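Local coordinates for cystatin-F (Homo sapiens, PDB 2CH9), which inhibits the cysteine proteases papain and cathepsin L, more weakly than other cystatins do, and forms a disulfide-linked homodimer, at residues Leu31-Tyr36 with Ser107-Val112. Numbering follows the deposited sequence.
Sequences LQAARY and SEVWVV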
ATOM      1  N   LEU A  31      -0.960 -15.517   8.348  1.00 55.14           N
ATOM      2  CA  LEU A  31      -0.554 -15.754   9.722  1.00 55.76           C
ATOM      3  C   LEU A  31       0.938 -15.482   9.921  1.00 56.07           C
ATOM      4  O   LEU A  31       1.330 -14.883  10.929  1.00 56.74           O
ATOM      5  CB  LEU A  31      -0.910 -17.176  10.168  1.00 55.52           C
ATOM      6  CG  LEU A  31      -2.407 -17.506  10.172  1.00 55.98           C
ATOM      7  CD1 LEU A  31      -2.603 -18.998  10.328  1.00 56.70           C
ATOM      8  CD2 LEU A  31      -3.167 -16.757  11.258  1.00 55.14           C
ATOM      9  N   GLN A  32       1.754 -15.906   8.956  1.00 56.01           N
ATOM     10  CA  GLN A  32       3.192 -15.671   9.006  1.00 56.38           C
ATOM     11  C   GLN A  32       3.498 -14.183   8.841  1.00 56.19           C
ATOM     12  O   GLN A  32       4.400 -13.663   9.477  1.00 55.76           O
ATOM     13  CB  GLN A  32       3.926 -16.499   7.951  1.00 56.83           C
ATOM     14  CG  GLN A  32       5.447 -16.347   7.982  1.00 59.70           C
ATOM     15  CD  GLN A  32       6.073 -16.755   9.334  1.00 63.87           C
ATOM     16  OE1 GLN A  32       6.105 -17.941   9.681  1.00 66.87           O
ATOM     17  NE2 GLN A  32       6.573 -15.769  10.090  1.00 63.39           N
ATOM     18  N   ALA A  33       2.729 -13.492   8.001  1.00 55.63           N
ATOM     19  CA  ALA A  33       2.936 -12.056   7.802  1.00 54.81           C
ATOM     20  C   ALA A  33       2.633 -11.258   9.081  1.00 54.73           C
ATOM     21  O   ALA A  33       3.353 -10.310   9.423  1.00 55.74           O
ATOM     22  CB  ALA A  33       2.111 -11.552   6.605  1.00 54.36           C
ATOM     23  N   ALA A  34       1.581 -11.654   9.794  1.00 54.82           N
ATOM     24  CA  ALA A  34       1.233 -11.037  11.074  1.00 54.33           C
ATOM     25  C   ALA A  34       2.312 -11.273  12.136  1.00 54.21           C
ATOM     26  O   ALA A  34       2.545 -10.405  12.978  1.00 54.61           O
ATOM     27  CB  ALA A  34      -0.112 -11.547  11.565  1.00 54.13           C
ATOM     28  N   ARG A  35       2.957 -12.441  12.097  1.00 53.39           N
ATOM     29  CA  ARG A  35       4.118 -12.709  12.956  1.00 53.18           C
ATOM     30  C   ARG A  35       5.299 -11.801  12.618  1.00 53.18           C
ATOM     31  O   ARG A  35       5.943 -11.250  13.519  1.00 52.98           O
ATOM     32  CB  ARG A  35       4.539 -14.190  12.889  1.00 53.04           C
ATOM     33  CG  ARG A  35       5.801 -14.546  13.689  1.00 54.58           C
ATOM     34  CD  ARG A  35       5.704 -14.169  15.193  1.00 54.79           C
ATOM     35  NE  ARG A  35       4.560 -14.797  15.850  1.00 54.25           N
ATOM     36  CZ  ARG A  35       4.522 -16.058  16.283  1.00 54.40           C
ATOM     37  NH1 ARG A  35       5.572 -16.861  16.156  1.00 50.60           N
ATOM     38  NH2 ARG A  35       3.412 -16.519  16.848  1.00 54.47           N
ATOM     39  N   TYR A  36       5.603 -11.645  11.331  1.00 52.95           N
ATOM     40  CA  TYR A  36       6.638 -10.680  10.941  1.00 53.33           C
ATOM     41  C   TYR A  36       6.355  -9.271  11.464  1.00 52.79           C
ATOM     42  O   TYR A  36       7.266  -8.571  11.927  1.00 51.79           O
ATOM     43  CB  TYR A  36       6.804 -10.631   9.438  1.00 53.18           C
ATOM     44  CG  TYR A  36       7.385 -11.878   8.864  1.00 55.29           C
ATOM     45  CD1 TYR A  36       8.446 -12.536   9.495  1.00 55.89           C
ATOM     46  CD2 TYR A  36       6.916 -12.385   7.657  1.00 54.58           C
ATOM     47  CE1 TYR A  36       8.996 -13.697   8.939  1.00 57.43           C
ATOM     48  CE2 TYR A  36       7.449 -13.537   7.101  1.00 55.48           C
ATOM     49  CZ  TYR A  36       8.486 -14.179   7.739  1.00 54.92           C
ATOM     50  OH  TYR A  36       9.009 -15.307   7.170  1.00 56.25           O
ATOM     51  N   SER A 107      -0.241  -3.043   9.058  1.00 55.13           N
ATOM     52  CA  SER A 107       1.053  -3.341   8.499  1.00 55.60           C
ATOM     53  C   SER A 107       1.013  -3.733   7.024  1.00 55.49           C
ATOM     54  O   SER A 107      -0.008  -4.220   6.506  1.00 55.16           O
ATOM     55  CB  SER A 107       1.749  -4.440   9.305  1.00 56.37           C
ATOM     56  OG  SER A 107       1.129  -5.684   9.067  1.00 58.70           O
ATOM     57  N   GLU A 108       2.143  -3.502   6.358  1.00 55.04           N
ATOM     58  CA  GLU A 108       2.404  -4.071   5.042  1.00 54.24           C
ATOM     59  C   GLU A 108       3.655  -4.906   5.178  1.00 53.86           C
ATOM     60  O   GLU A 108       4.642  -4.468   5.783  1.00 53.23           O
ATOM     61  CB  GLU A 108       2.550  -2.976   3.992  1.00 54.44           C
ATOM     62  CG  GLU A 108       1.215  -2.308   3.703  1.00 55.64           C
ATOM     63  CD  GLU A 108       1.278  -1.085   2.819  1.00 56.85           C
ATOM     64  OE1 GLU A 108       2.377  -0.675   2.349  1.00 59.05           O
ATOM     65  OE2 GLU A 108       0.192  -0.513   2.594  1.00 58.37           O
ATOM     66  N   VAL A 109       3.591  -6.123   4.647  1.00 53.13           N
ATOM     67  CA  VAL A 109       4.643  -7.110   4.786  1.00 52.67           C
ATOM     68  C   VAL A 109       4.865  -7.694   3.401  1.00 52.91           C
ATOM     69  O   VAL A 109       3.919  -8.211   2.773  1.00 52.12           O
ATOM     70  CB  VAL A 109       4.196  -8.266   5.719  1.00 53.26           C
ATOM     71  CG1 VAL A 109       5.263  -9.336   5.801  1.00 53.01           C
ATOM     72  CG2 VAL A 109       3.828  -7.744   7.112  1.00 53.68           C
ATOM     73  N   TRP A 110       6.098  -7.607   2.917  1.00 51.85           N
ATOM     74  CA  TRP A 110       6.444  -8.113   1.593  1.00 52.20           C
ATOM     75  C   TRP A 110       7.235  -9.402   1.752  1.00 52.06           C
ATOM     76  O   TRP A 110       8.282  -9.413   2.413  1.00 51.57           O
ATOM     77  CB  TRP A 110       7.263  -7.071   0.819  1.00 52.88           C
ATOM     78  CG  TRP A 110       7.576  -7.460  -0.615  1.00 53.32           C
ATOM     79  CD1 TRP A 110       6.691  -7.899  -1.576  1.00 53.45           C
ATOM     80  CD2 TRP A 110       8.860  -7.421  -1.248  1.00 54.10           C
ATOM     81  NE1 TRP A 110       7.352  -8.137  -2.755  1.00 51.92           N
ATOM     82  CE2 TRP A 110       8.682  -7.853  -2.586  1.00 54.64           C
ATOM     83  CE3 TRP A 110      10.138  -7.049  -0.821  1.00 53.67           C
ATOM     84  CZ2 TRP A 110       9.745  -7.935  -3.496  1.00 53.07           C
ATOM     85  CZ3 TRP A 110      11.188  -7.134  -1.719  1.00 54.19           C
ATOM     86  CH2 TRP A 110      10.983  -7.572  -3.048  1.00 54.09           C
ATOM     87  N   VAL A 111       6.728 -10.489   1.179  1.00 51.28           N
ATOM     88  CA  VAL A 111       7.366 -11.796   1.348  1.00 52.00           C
ATOM     89  C   VAL A 111       7.697 -12.382  -0.016  1.00 52.56           C
ATOM     90  O   VAL A 111       6.828 -12.451  -0.895  1.00 53.07           O
ATOM     91  CB  VAL A 111       6.479 -12.773   2.158  1.00 51.48           C
ATOM     92  CG1 VAL A 111       7.215 -14.084   2.446  1.00 50.43           C
ATOM     93  CG2 VAL A 111       6.021 -12.116   3.457  1.00 51.43           C
ATOM     94  N   VAL A 112       8.959 -12.757  -0.201  1.00 52.81           N
ATOM     95  CA  VAL A 112       9.379 -13.450  -1.414  1.00 53.25           C
ATOM     96  C   VAL A 112       9.945 -14.834  -1.038  1.00 53.94           C
ATOM     97  O   VAL A 112      11.157 -14.985  -0.852  1.00 54.15           O
ATOM     98  CB  VAL A 112      10.383 -12.626  -2.257  1.00 53.34           C
ATOM     99  CG1 VAL A 112      10.523 -13.232  -3.637  1.00 53.03           C
ATOM    100  CG2 VAL A 112       9.915 -11.179  -2.390  1.00 51.57           C
TER
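V109 packs against A33 and Y36, and V111 adds a second contact at the Y36 ring. Both branches of V109 touch A33, CG1 at the methyl and CG2 at the carbonyl oxygen. CG1 rests against both the A33 methyl and the Y36 ring, 3.9 Å from A33 CB and also 3.9 Å from Y36 CD2. CG2 comes to 3.5 Å from the backbone oxygen A33 O. With chi1 at 177°, CG1 of V109 is anti to the backbone N and turned to the tyrosine, while CG2 is turned to A33 O.

V111 makes a looser contact, with its CG2 4.2 Å from Y36 CE2. Both valines meet the tyrosine ring obliquely. The tyrosine side chain crosses each of them at about a right angle. F118, on the neighbouring strand 117-126, stacks with Y36.

This is the cystatin fold, in which an antiparallel sheet wraps around one long helix, here 28-44. The axes of 31-36, on that helix, and 107-112, on strand 102-112, come within 8.5 Å, with 115° between their directions. V109 and V111 are on the strand face turned to the helix, and W110 points the other way.

Q32 brings its NE2 over the rim of one face of the Y36 ring, 3.3 Å from the ring plane. The hydroxyl of S37 hydrogen-bonds to A33 O within the helix and to S107 OG across to the strand.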